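Local atomic coordinates of putative transcriptional regulator, sugar-binding family (PDB entry 3NZE), a protein that probably binds a sugar effector and DNA to control transcription, as expected of a SorC-family bacterial regulator. Residues P10-Q15 and A256-L261; Q15-N18 and V22-H25; R41-A46 and L68-R73; Q87-G92 and V192-F197; R226-S231 and N237-A242. All blocks are in the same frame, centred on the assembly; numbering follows the deposited sequence. Where two conformers were deposited one is given.

Contact 1 of 5, residues P10-Q15 and A256-L261; sequences PELESQ and ASARRL
L12 is the one residue of P10-Q15 that touches the other segment, reaching from helix 9-20 to A258 and R259 of helix 255-261. Its CB faces the CB of A258 at 4.4 Å, a loose apolar approach at the point where the two backbones come nearest. Beyond CB, the chain turns beside the backbone N (chi1 -68°, CG anti to the carbonyl carbon), which carries the branched end of the leucine up to R259. There CD1 does most of the touching. It lies over one face of the R259 guanidinium, displaced toward its rim, with NH1 at 3.8 Å from CD1; the aliphatic CG of R259 is also 3.8 Å from the same CD1. CD2 adds a more distant touch on R259 CG, at 4.2 Å. Leucine and arginine cross at about a right angle, a pairing in which a methyl uses the flat surface of the cation while its N-H groups can bond elsewhere. R259 NH2 does so in a salt bridge to E255 and a hydrogen bond to D7 O, and these bonds fix the orientation of the guanidinium whose face CD1 covers. Deeper in the fold, L12 and A258 both rest on V26 of strand 23-27 and A258 also touches I16, so the first and last helices of the modelled chain pack side by side over the strand at the end of the central sheet.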
# COMPACT_ATOMS: atom_id res chain seq x y z
N PRO A 10 -23.41 -1.28 2.24
CA PRO A 10 -23.45 -2.65 2.77
C PRO A 10 -23.70 -3.70 1.69
O PRO A 10 -23.17 -4.81 1.80
CB PRO A 10 -24.61 -2.60 3.76
CG PRO A 10 -24.64 -1.18 4.22
CD PRO A 10 -24.29 -0.37 2.99
N GLU A 11 -24.49 -3.38 0.68
CA GLU A 11 -24.75 -4.35 -0.38
C GLU A 11 -23.50 -4.52 -1.24
O GLU A 11 -23.16 -5.62 -1.67
CB GLU A 11 -25.96 -3.94 -1.23
CG GLU A 11 -27.30 -4.06 -0.49
CD GLU A 11 -28.48 -3.55 -1.31
OE1 GLU A 11 -28.41 -2.42 -1.83
OE2 GLU A 11 -29.48 -4.29 -1.41
N LEU A 12 -22.80 -3.41 -1.48
CA LEU A 12 -21.54 -3.47 -2.21
C LEU A 12 -20.49 -4.25 -1.41
O LEU A 12 -19.69 -4.98 -1.99
CB LEU A 12 -21.03 -2.06 -2.55
CG LEU A 12 -21.91 -1.31 -3.57
CD1 LEU A 12 -21.60 0.18 -3.58
CD2 LEU A 12 -21.71 -1.90 -4.96
N GLU A 13 -20.50 -4.10 -0.09
CA GLU A 13 -19.56 -4.83 0.75
C GLU A 13 -19.81 -6.32 0.59
O GLU A 13 -18.88 -7.11 0.42
CB GLU A 13 -19.69 -4.42 2.22
CG GLU A 13 -19.19 -3.01 2.46
CD GLU A 13 -19.52 -2.46 3.84
OE1 GLU A 13 -20.25 -3.13 4.60
OE2 GLU A 13 -19.05 -1.35 4.15
N SER A 14 -21.08 -6.70 0.62
CA SER A 14 -21.43 -8.10 0.47
C SER A 14 -20.94 -8.65 -0.86
O SER A 14 -20.37 -9.75 -0.92
CB SER A 14 -22.94 -8.30 0.58
OG SER A 14 -23.26 -9.67 0.48
N GLN A 15 -21.17 -7.90 -1.93
CA GLN A 15 -20.77 -8.35 -3.25
C GLN A 15 -19.26 -8.53 -3.35
O GLN A 15 -18.79 -9.52 -3.89
CB GLN A 15 -21.31 -7.42 -4.33
CG GLN A 15 -22.83 -7.43 -4.38
CD GLN A 15 -23.43 -6.26 -5.15
OE1 GLN A 15 -22.89 -5.81 -6.15
NE2 GLN A 15 -24.58 -5.78 -4.68
N ALA A 256 -17.52 4.82 -5.29
CA ALA A 256 -17.37 4.77 -6.74
C ALA A 256 -16.43 3.64 -7.18
O ALA A 256 -16.73 2.92 -8.14
CB ALA A 256 -16.90 6.10 -7.29
N SER A 257 -15.30 3.51 -6.49
CA SER A 257 -14.37 2.42 -6.77
C SER A 257 -15.03 1.07 -6.55
O SER A 257 -14.79 0.13 -7.30
CB SER A 257 -13.11 2.53 -5.90
OG SER A 257 -12.37 3.69 -6.19
N ALA A 258 -15.87 0.95 -5.52
CA ALA A 258 -16.51 -0.33 -5.22
C ALA A 258 -17.48 -0.70 -6.32
O ALA A 258 -17.59 -1.87 -6.71
CB ALA A 258 -17.20 -0.30 -3.87
N ARG A 259 -18.19 0.29 -6.84
CA ARG A 259 -19.14 0.05 -7.93
C ARG A 259 -18.42 -0.41 -9.18
O ARG A 259 -18.92 -1.28 -9.91
CB ARG A 259 -19.97 1.31 -8.20
CG ARG A 259 -21.01 1.58 -7.11
CD ARG A 259 -21.94 2.75 -7.49
NE ARG A 259 -22.62 3.33 -6.33
CZ ARG A 259 -23.63 2.74 -5.69
NH1 ARG A 259 -24.08 1.56 -6.08
NH2 ARG A 259 -24.19 3.34 -4.64
N ARG A 260 -17.24 0.15 -9.43
CA ARG A 260 -16.43 -0.26 -10.57
C ARG A 260 -15.96 -1.69 -10.34
O ARG A 260 -15.91 -2.50 -11.26
CB ARG A 260 -15.22 0.67 -10.71
CG ARG A 260 -15.13 1.37 -12.06
CD ARG A 260 -13.69 1.61 -12.44
NE ARG A 260 -13.56 2.09 -13.82
CZ ARG A 260 -12.40 2.19 -14.47
NH1 ARG A 260 -11.27 1.82 -13.87
NH2 ARG A 260 -12.37 2.64 -15.71
N LEU A 261 -15.62 -1.99 -9.10
CA LEU A 261 -15.04 -3.28 -8.76
C LEU A 261 -16.03 -4.42 -8.97
O LEU A 261 -15.64 -5.53 -9.32
CB LEU A 261 -14.50 -3.26 -7.33
CG LEU A 261 -13.57 -4.40 -6.90
CD1 LEU A 261 -12.31 -4.45 -7.76
CD2 LEU A 261 -13.21 -4.28 -5.42

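Contact 2 of 5, residues Q15-N18 and V22-H25; sequences QIRN and VDVH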
# COMPACT_ATOMS: atom_id res chain seq x y z
N GLN A 15 -21.17 -7.90 -1.93
CA GLN A 15 -20.77 -8.35 -3.25
C GLN A 15 -19.26 -8.53 -3.35
O GLN A 15 -18.79 -9.52 -3.89
CB GLN A 15 -21.31 -7.42 -4.33
CG GLN A 15 -22.83 -7.43 -4.38
CD GLN A 15 -23.43 -6.26 -5.15
OE1 GLN A 15 -22.89 -5.81 -6.15
NE2 GLN A 15 -24.58 -5.78 -4.68
N ILE A 16 -18.50 -7.55 -2.84
CA ILE A 16 -17.05 -7.64 -2.88
C ILE A 16 -16.53 -8.77 -1.99
O ILE A 16 -15.62 -9.51 -2.39
CB ILE A 16 -16.42 -6.29 -2.48
CG1 ILE A 16 -16.76 -5.24 -3.55
CG2 ILE A 16 -14.91 -6.42 -2.28
CD1 ILE A 16 -16.49 -3.80 -3.12
N ARG A 17 -17.09 -8.91 -0.80
CA ARG A 17 -16.72 -10.02 0.09
C ARG A 17 -16.86 -11.36 -0.63
O ARG A 17 -15.96 -12.21 -0.60
CB ARG A 17 -17.64 -10.06 1.32
CG ARG A 17 -17.04 -9.50 2.59
CD ARG A 17 -17.76 -10.04 3.81
NE ARG A 17 -19.21 -9.85 3.73
CZ ARG A 17 -19.84 -8.73 4.08
NH1 ARG A 17 -21.16 -8.65 3.99
NH2 ARG A 17 -19.16 -7.68 4.52
N ASN A 18 -18.00 -11.55 -1.27
CA ASN A 18 -18.29 -12.83 -1.91
C ASN A 18 -17.48 -13.07 -3.17
O ASN A 18 -17.08 -14.20 -3.46
CB ASN A 18 -19.79 -12.96 -2.20
CG ASN A 18 -20.60 -13.17 -0.93
OD1 ASN A 18 -20.08 -13.70 0.05
ND2 ASN A 18 -21.86 -12.73 -0.94
N VAL A 22 -12.33 -11.01 0.53
CA VAL A 22 -11.68 -10.14 1.51
C VAL A 22 -12.75 -9.49 2.37
O VAL A 22 -13.90 -9.35 1.93
CB VAL A 22 -10.86 -9.02 0.86
CG1 VAL A 22 -9.68 -9.59 0.12
CG2 VAL A 22 -11.75 -8.17 -0.06
N ASP A 23 -12.40 -9.10 3.59
CA ASP A 23 -13.30 -8.28 4.38
C ASP A 23 -13.22 -6.88 3.81
O ASP A 23 -12.17 -6.47 3.30
CB ASP A 23 -12.96 -8.36 5.87
CG ASP A 23 -13.47 -9.65 6.51
OD1 ASP A 23 -14.69 -9.74 6.74
OD2 ASP A 23 -12.67 -10.57 6.78
N VAL A 24 -14.33 -6.15 3.83
CA VAL A 24 -14.38 -4.87 3.13
C VAL A 24 -15.25 -3.83 3.81
O VAL A 24 -16.30 -4.15 4.39
CB VAL A 24 -14.84 -5.07 1.67
CG1 VAL A 24 -16.17 -5.77 1.63
CG2 VAL A 24 -14.90 -3.74 0.91
N HIS A 25 -14.79 -2.57 3.74
CA HIS A 25 -15.56 -1.42 4.18
C HIS A 25 -15.68 -0.47 2.99
O HIS A 25 -14.67 0.02 2.47
CB HIS A 25 -14.86 -0.69 5.33
CG HIS A 25 -14.94 -1.42 6.64
ND1 HIS A 25 -14.02 -2.37 7.02
CD2 HIS A 25 -15.85 -1.35 7.64
CE1 HIS A 25 -14.35 -2.85 8.21
NE2 HIS A 25 -15.46 -2.25 8.60
O HOH W 1 -16.45 -7.45 5.50
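R17 and V22 meet most closely where the arginine CG lies 3.2 Å from the V22 carbonyl O. The same oxygen receives the CA-H of R17, with CA and O 3.4 Å apart and an angle of 155° at the hydrogen, so one backbone carbonyl is pressed against the start of the arginine chain. CG of R17 also borders V24 CG1, at 3.9 Å. On the inner side I16 takes over: its CG2 is 4.2 Å from V22 CG2, and it sits against both methyls of V24, the isoleucine and valine crossing at about a right angle. V24 has one methyl, CG1, between its backbone N and carbonyl carbon (chi1 56°), and that methyl faces both I16 and R17. The pattern is that of a strand doubling back along the helix that precedes it, the opening alpha-beta step into a Rossmann-like sheet. Strand 23-27 is held there by the backbone bonds of D23 and H25 to T249, L251 and L253, parallel to strand 250-254. Beyond the apolar shell, one water joins the R17 guanidinium to the D23 carboxylate and to the backbone N of V24. It accepts from R17 NH2 at 2.9 Å, in the plane of the guanidinium at its edge. It also accepts from V24 N, 3.0 Å away. Its donated bond to D23 OD1 spans 3.1 Å. The charged atoms of R17 and D23 do not touch directly and probably attract weakly across it. Behind this shell, A258 and L261 of helix 255-261 pack on I16, and L253 backs V24.

Contact 3 of 5, residues R41-A46 and L68-R73; sequences RVAMQA and LSAVSR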
# COMPACT_ATOMS: atom_id res chain seq x y z
N ARG A 41 -11.73 11.02 3.15
CA ARG A 41 -12.83 10.29 3.75
C ARG A 41 -12.58 8.79 3.77
O ARG A 41 -12.96 8.11 4.73
CB ARG A 41 -14.13 10.62 3.04
CG ARG A 41 -14.72 11.96 3.51
CD ARG A 41 -15.29 12.77 2.37
NE ARG A 41 -15.77 14.07 2.83
CZ ARG A 41 -15.03 15.18 2.88
NH1 ARG A 41 -13.75 15.16 2.49
NH2 ARG A 41 -15.57 16.31 3.32
N VAL A 42 -11.95 8.27 2.72
CA VAL A 42 -11.57 6.86 2.72
C VAL A 42 -10.55 6.65 3.84
O VAL A 42 -10.61 5.67 4.58
CB VAL A 42 -11.01 6.41 1.36
CG1 VAL A 42 -10.50 4.96 1.43
CG2 VAL A 42 -12.07 6.55 0.28
N ALA A 43 -9.60 7.59 3.95
CA ALA A 43 -8.53 7.46 4.93
C ALA A 43 -9.06 7.47 6.36
O ALA A 43 -8.53 6.77 7.23
CB ALA A 43 -7.50 8.57 4.74
N MSE A 44 -10.09 8.26 6.61
CA MSE A 44 -10.73 8.26 7.93
C MSE A 44 -11.31 6.90 8.28
O MSE A 44 -11.14 6.41 9.40
CB MSE A 44 -11.86 9.29 8.00
CG MSE A 44 -11.41 10.70 8.22
SE MSE A 44 -12.93 11.79 8.74
CE MSE A 44 -13.25 11.14 10.54
N GLN A 45 -12.02 6.28 7.34
CA GLN A 45 -12.57 4.96 7.61
C GLN A 45 -11.45 3.94 7.79
O GLN A 45 -11.52 3.07 8.65
CB GLN A 45 -13.51 4.51 6.49
CG GLN A 45 -14.01 3.08 6.65
CD GLN A 45 -14.87 2.93 7.90
OE1 GLN A 45 -15.86 3.63 8.06
NE2 GLN A 45 -14.47 2.02 8.78
N ALA A 46 -10.40 4.05 6.98
CA ALA A 46 -9.30 3.11 7.10
C ALA A 46 -8.67 3.20 8.50
O ALA A 46 -8.35 2.18 9.11
CB ALA A 46 -8.24 3.37 6.00
N LEU A 68 -1.27 6.37 2.26
CA LEU A 68 -0.90 6.13 3.65
C LEU A 68 -0.66 7.43 4.42
O LEU A 68 -0.85 7.49 5.64
CB LEU A 68 0.30 5.19 3.72
CG LEU A 68 -0.07 3.78 4.15
CD1 LEU A 68 -0.53 3.85 5.61
CD2 LEU A 68 -1.17 3.19 3.26
N SER A 69 -0.24 8.47 3.72
CA SER A 69 -0.08 9.76 4.37
C SER A 69 -1.43 10.23 4.91
O SER A 69 -1.55 10.62 6.07
CB SER A 69 0.47 10.80 3.40
OG SER A 69 0.87 11.96 4.10
N ALA A 70 -2.45 10.17 4.05
CA ALA A 70 -3.80 10.55 4.47
C ALA A 70 -4.27 9.70 5.64
O ALA A 70 -4.81 10.21 6.62
CB ALA A 70 -4.76 10.47 3.30
N VAL A 71 -4.07 8.39 5.55
CA VAL A 71 -4.40 7.49 6.64
C VAL A 71 -3.71 7.91 7.94
O VAL A 71 -4.34 7.96 9.01
CB VAL A 71 -4.03 6.04 6.29
CG1 VAL A 71 -4.18 5.11 7.49
CG2 VAL A 71 -4.87 5.57 5.11
N SER A 72 -2.42 8.23 7.86
CA SER A 72 -1.67 8.55 9.06
C SER A 72 -2.20 9.79 9.77
O SER A 72 -2.05 9.93 10.97
CB SER A 72 -0.18 8.73 8.74
OG SER A 72 0.05 9.93 8.02
N ARG A 73 -2.81 10.69 9.01
CA ARG A 73 -3.37 11.90 9.59
C ARG A 73 -4.65 11.65 10.39
O ARG A 73 -5.06 12.50 11.18
CB ARG A 73 -3.62 12.96 8.52
CG ARG A 73 -2.35 13.51 7.91
CD ARG A 73 -2.64 14.65 6.96
NE ARG A 73 -1.45 15.03 6.21
CZ ARG A 73 -0.54 15.89 6.65
NH1 ARG A 73 0.51 16.18 5.90
NH2 ARG A 73 -0.67 16.46 7.84
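A43 and A46 on one helix and A70 and V71 on the other show how small residues let two helices of a Rossmann-like alpha/beta fold come close. Helix 35-50, which follows the end strand 23-27, meets helix 66-73, which follows strand 59-62; the axes of segments 41-46 and 68-73 approach to 7.9 Å and cross at -59°. At the centre the methyl of A43 sits on the peptide bond between A70 and V71, its CB 3.5 Å from both A70 C and V71 N. The two alanine methyls also touch, A43 CB to A70 CB at 3.6 Å. With the alanine methyl lying on that peptide bond, the CA atoms of A43 and V71 are 4.5 Å apart. One turn along the first helix, A46 continues the line. CG1 of V71 is anti to the backbone N (chi1 172°), which leaves CG2 beside that N and turned to helix 35-50, where it meets both A43 CB and A46 CB, the latter at 4.1 Å. The other side of helix 66-73 is given to helix 99-113, where S69 packs on Y101, I105 and R108. A serine pair marks that side: the hydroxyl of S72 donates to S69 O over 2.6 Å, tilted 20° from the carbonyl plane, and S69 O also takes the backbone N-H of R73, while R108 NH1 bonds to S72 OG.

Contact 4 of 5, residues Q87-G92 and V192-F197; sequences QLNGAG and VATVFF
N89 is the residue through which the loop after strand 84-87 meets A193 and T194 at the tip of a hairpin. Walking along the loop, Q87 comes first and braces it: its NE2 donates to N89 O over 2.8 Å with an angle of 151° at the hydrogen. The CB of L88 is directed at the hairpin without touching it. N89 then makes the touch. Its CG occupies the position between the backbone N and the carbonyl carbon (chi1 53°), and its CB stands 3.9 Å from A193 O. Farther out, ND2 approaches T194 CG2 loosely, at 4.2 Å. The polar end of the amide is claimed elsewhere, with OD1 accepting from the backbone N of W64. G90 completes the tether through its N to T213 OG1 and its O to W64 NE1. On the other side, T194 OG1 donates to A193 O over 2.6 Å, so that oxygen is engaged within the turn itself, and S212 also bonds to the threonine hydroxyl. V192 and V195 close the turn with two backbone bonds, the one from V195 N to V192 O being 2.9 Å. This is a two-residue beta-hairpin with a type I' turn, both turn residues in left-handed backbone conformations, packed against the loop that leaves the C-terminal end of a parallel strand in a Rossmann-like sheet.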
# COMPACT_ATOMS: atom_id res chain seq x y z
N GLN A 87 9.04 0.68 8.27
CA GLN A 87 8.85 1.19 6.92
C GLN A 87 9.14 0.08 5.90
O GLN A 87 10.19 -0.55 5.96
CB GLN A 87 9.84 2.35 6.74
CG GLN A 87 9.76 3.10 5.43
CD GLN A 87 10.82 4.19 5.39
OE1 GLN A 87 11.32 4.61 6.44
NE2 GLN A 87 11.17 4.66 4.20
N LEU A 88 8.21 -0.15 4.97
CA LEU A 88 8.34 -1.28 4.04
C LEU A 88 9.03 -0.95 2.72
O LEU A 88 9.49 -1.85 2.01
CB LEU A 88 6.97 -1.88 3.73
CG LEU A 88 6.24 -2.48 4.94
CD1 LEU A 88 4.93 -3.16 4.50
CD2 LEU A 88 7.15 -3.47 5.65
N ASN A 89 9.08 0.34 2.38
CA ASN A 89 9.69 0.79 1.13
C ASN A 89 10.53 2.03 1.36
O ASN A 89 10.24 2.81 2.25
CB ASN A 89 8.62 1.07 0.07
CG ASN A 89 7.54 2.03 0.55
OD1 ASN A 89 7.06 1.93 1.68
ND2 ASN A 89 7.14 2.95 -0.32
N GLY A 90 11.58 2.21 0.55
CA GLY A 90 12.53 3.30 0.75
C GLY A 90 11.95 4.65 0.38
O GLY A 90 10.80 4.75 -0.06
N ALA A 91 12.75 5.70 0.56
CA ALA A 91 12.27 7.06 0.28
C ALA A 91 13.39 7.93 -0.23
O ALA A 91 14.54 7.78 0.18
CB ALA A 91 11.63 7.70 1.53
N GLY A 92 13.04 8.88 -1.10
CA GLY A 92 14.03 9.76 -1.69
C GLY A 92 14.18 9.40 -3.15
O GLY A 92 14.77 8.37 -3.48
N VAL A 192 2.12 -2.80 -5.18
CA VAL A 192 2.01 -2.57 -3.76
C VAL A 192 3.43 -2.43 -3.24
O VAL A 192 4.28 -3.28 -3.51
CB VAL A 192 1.31 -3.73 -3.05
CG1 VAL A 192 1.61 -3.68 -1.56
CG2 VAL A 192 -0.19 -3.65 -3.32
N ALA A 193 3.68 -1.34 -2.51
CA ALA A 193 5.00 -1.08 -1.92
C ALA A 193 6.13 -1.03 -2.97
O ALA A 193 7.28 -1.37 -2.68
CB ALA A 193 5.31 -2.12 -0.83
N THR A 194 5.77 -0.61 -4.17
CA THR A 194 6.67 -0.52 -5.33
C THR A 194 7.05 -1.88 -5.93
O THR A 194 7.95 -1.96 -6.76
CB THR A 194 7.94 0.38 -5.08
OG1 THR A 194 8.94 -0.35 -4.36
CG2 THR A 194 7.56 1.65 -4.34
N VAL A 195 6.34 -2.94 -5.54
CA VAL A 195 6.50 -4.24 -6.19
C VAL A 195 5.31 -4.47 -7.12
O VAL A 195 4.16 -4.50 -6.69
CB VAL A 195 6.59 -5.41 -5.18
CG1 VAL A 195 6.87 -6.74 -5.91
CG2 VAL A 195 7.67 -5.16 -4.14
N PHE A 196 5.60 -4.61 -8.41
CA PHE A 196 4.58 -4.60 -9.44
C PHE A 196 3.97 -5.96 -9.72
O PHE A 196 4.58 -7.01 -9.44
CB PHE A 196 5.18 -4.04 -10.73
CG PHE A 196 5.66 -2.62 -10.59
CD1 PHE A 196 4.83 -1.57 -10.94
CD2 PHE A 196 6.93 -2.34 -10.09
CE1 PHE A 196 5.26 -0.25 -10.79
CE2 PHE A 196 7.36 -1.03 -9.95
CZ PHE A 196 6.52 0.02 -10.30
N PHE A 197 2.75 -5.95 -10.25
CA PHE A 197 2.05 -7.19 -10.62
C PHE A 197 1.22 -7.01 -11.89
O PHE A 197 0.94 -5.88 -12.29
CB PHE A 197 1.15 -7.63 -9.47
CG PHE A 197 0.31 -6.53 -8.91
CD1 PHE A 197 -0.77 -6.02 -9.62
CD2 PHE A 197 0.62 -5.96 -7.68
CE1 PHE A 197 -1.55 -5.00 -9.11
CE2 PHE A 197 -0.15 -4.93 -7.16
CZ PHE A 197 -1.24 -4.44 -7.88

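Contact 5 of 5, residues R226-S231 and N237-A242; sequences RICVVS and NGLQGA
C228 and V230 meet L239 with no ring, amide or guanidinium between them; the one planar end on the strand, the guanidinium of R226, is turned to other partners, its nitrogens bonded to the carbonyls of L247, V223 and G246. The contact itself is therefore a matter of methyls and a sulfur. A single atom, CD1 of L239, receives both strand residues: V230 CG2 lies 3.9 Å from it and C228 SG 4.2 Å from it. C228 and V230 are two apart in an extended strand, so both aim at the helix while the intervening V229 turns to the opposite face of the sheet, where it packs on V42 and A46 of helix 35-50. For the cysteine, a first torsion of 179° sends the sulfur away from its own backbone N and out from the strand. L239 likewise extends CG away from its backbone N (chi1 178°), and this brings the leucine fork down to the sheet. The valine and leucine run at a slant to each other. G238 precedes this leucine and G241 follows two residues later, and G238 N is bonded to S160 OG of the neighbouring strand. Around the trio the apolar layer widens: V158 touches both C228 and V230, while L251 and L253 cover L239 from strand 250-254. Strand 225-230, helix 236-244 and strand 250-254 thus form a beta-alpha-beta unit with parallel strands, the repeating element of Rossmann-like domains, its helix seated on the sheet through a leucine at its middle.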
# COMPACT_ATOMS: atom_id res chain seq x y z
N ARG A 226 -3.56 -7.91 6.23
CA ARG A 226 -3.05 -6.99 5.22
C ARG A 226 -4.16 -6.00 4.89
O ARG A 226 -5.17 -6.37 4.30
CB ARG A 226 -2.60 -7.73 3.96
CG ARG A 226 -1.30 -8.51 4.14
CD ARG A 226 -1.55 -9.98 4.35
NE ARG A 226 -2.25 -10.58 3.21
CZ ARG A 226 -2.68 -11.83 3.19
NH1 ARG A 226 -3.32 -12.30 2.12
NH2 ARG A 226 -2.47 -12.62 4.23
N ILE A 227 -3.96 -4.75 5.27
CA ILE A 227 -5.00 -3.74 5.15
C ILE A 227 -4.69 -2.90 3.93
O ILE A 227 -3.66 -2.22 3.88
CB ILE A 227 -5.10 -2.82 6.39
CG1 ILE A 227 -5.48 -3.62 7.64
CG2 ILE A 227 -6.16 -1.76 6.20
CD1 ILE A 227 -4.35 -4.36 8.28
N CYS A 228 -5.58 -2.97 2.95
CA CYS A 228 -5.39 -2.34 1.66
C CYS A 228 -6.36 -1.17 1.54
O CYS A 228 -7.57 -1.33 1.72
CB CYS A 228 -5.66 -3.37 0.56
SG CYS A 228 -5.50 -2.72 -1.11
N VAL A 229 -5.84 0.02 1.23
CA VAL A 229 -6.67 1.22 1.22
C VAL A 229 -6.61 1.84 -0.15
O VAL A 229 -5.53 2.15 -0.64
CB VAL A 229 -6.19 2.27 2.24
CG1 VAL A 229 -7.14 3.46 2.23
CG2 VAL A 229 -6.08 1.65 3.65
N VAL A 230 -7.77 2.02 -0.77
CA VAL A 230 -7.83 2.52 -2.14
C VAL A 230 -8.85 3.65 -2.30
O VAL A 230 -9.95 3.57 -1.80
CB VAL A 230 -8.22 1.38 -3.09
CG1 VAL A 230 -8.66 1.92 -4.43
CG2 VAL A 230 -7.05 0.42 -3.23
N SER A 231 -8.47 4.70 -3.03
CA SER A 231 -9.41 5.76 -3.37
C SER A 231 -9.23 6.26 -4.80
O SER A 231 -8.10 6.48 -5.25
CB SER A 231 -9.28 6.93 -2.39
OG SER A 231 -10.28 7.91 -2.65
N ASN A 237 -7.81 -0.77 -12.03
CA ASN A 237 -6.96 -1.80 -12.63
C ASN A 237 -5.92 -2.34 -11.66
O ASN A 237 -5.68 -3.55 -11.60
CB ASN A 237 -6.28 -1.27 -13.90
CG ASN A 237 -7.18 -1.35 -15.11
OD1 ASN A 237 -8.03 -2.24 -15.20
ND2 ASN A 237 -7.00 -0.43 -16.05
N GLY A 238 -5.33 -1.43 -10.89
CA GLY A 238 -4.33 -1.79 -9.90
C GLY A 238 -4.95 -2.63 -8.80
O GLY A 238 -4.38 -3.64 -8.38
N LEU A 239 -6.11 -2.21 -8.32
CA LEU A 239 -6.77 -2.95 -7.25
C LEU A 239 -7.14 -4.35 -7.71
O LEU A 239 -6.98 -5.31 -6.95
CB LEU A 239 -8.03 -2.22 -6.77
CG LEU A 239 -8.80 -2.95 -5.67
CD1 LEU A 239 -7.95 -3.18 -4.44
CD2 LEU A 239 -10.06 -2.18 -5.31
N GLN A 240 -7.65 -4.47 -8.93
CA GLN A 240 -8.02 -5.78 -9.45
C GLN A 240 -6.85 -6.75 -9.42
O GLN A 240 -7.00 -7.92 -9.03
CB GLN A 240 -8.56 -5.67 -10.88
CG GLN A 240 -10.02 -5.26 -10.96
CD GLN A 240 -10.51 -5.17 -12.40
OE1 GLN A 240 -10.01 -4.36 -13.19
NE2 GLN A 240 -11.49 -6.00 -12.74
N GLY A 241 -5.69 -6.26 -9.84
CA GLY A 241 -4.47 -7.05 -9.84
C GLY A 241 -4.04 -7.42 -8.43
O GLY A 241 -3.60 -8.55 -8.19
N ALA A 242 -4.14 -6.47 -7.50
CA ALA A 242 -3.72 -6.75 -6.13
C ALA A 242 -4.60 -7.82 -5.51
O ALA A 242 -4.13 -8.66 -4.75
CB ALA A 242 -3.75 -5.50 -5.28

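In the fold
Contacts 1 and 2 share Q15 and have centres about 8 Å apart; I16 CD1 joins them, 3.7 Å from A258 CB. Contact 5, with its centre about 13 Å from contact 1, is linked to it by L261 CD2 and L239 CD2, 3.8 Å apart, so three helices pack along one side of the sheet. On the opposite side, contact 3 reaches contact 5 through A46 CB and V229 CG2, 3.6 Å apart. Contact 4 adjoins contact 5, where the ring of F197 lies against helix 236-244, but its centre is about 27 Å from that of contact 1. None of the five includes T96 or E118, residues known to bind calcium, and this chain has none bound.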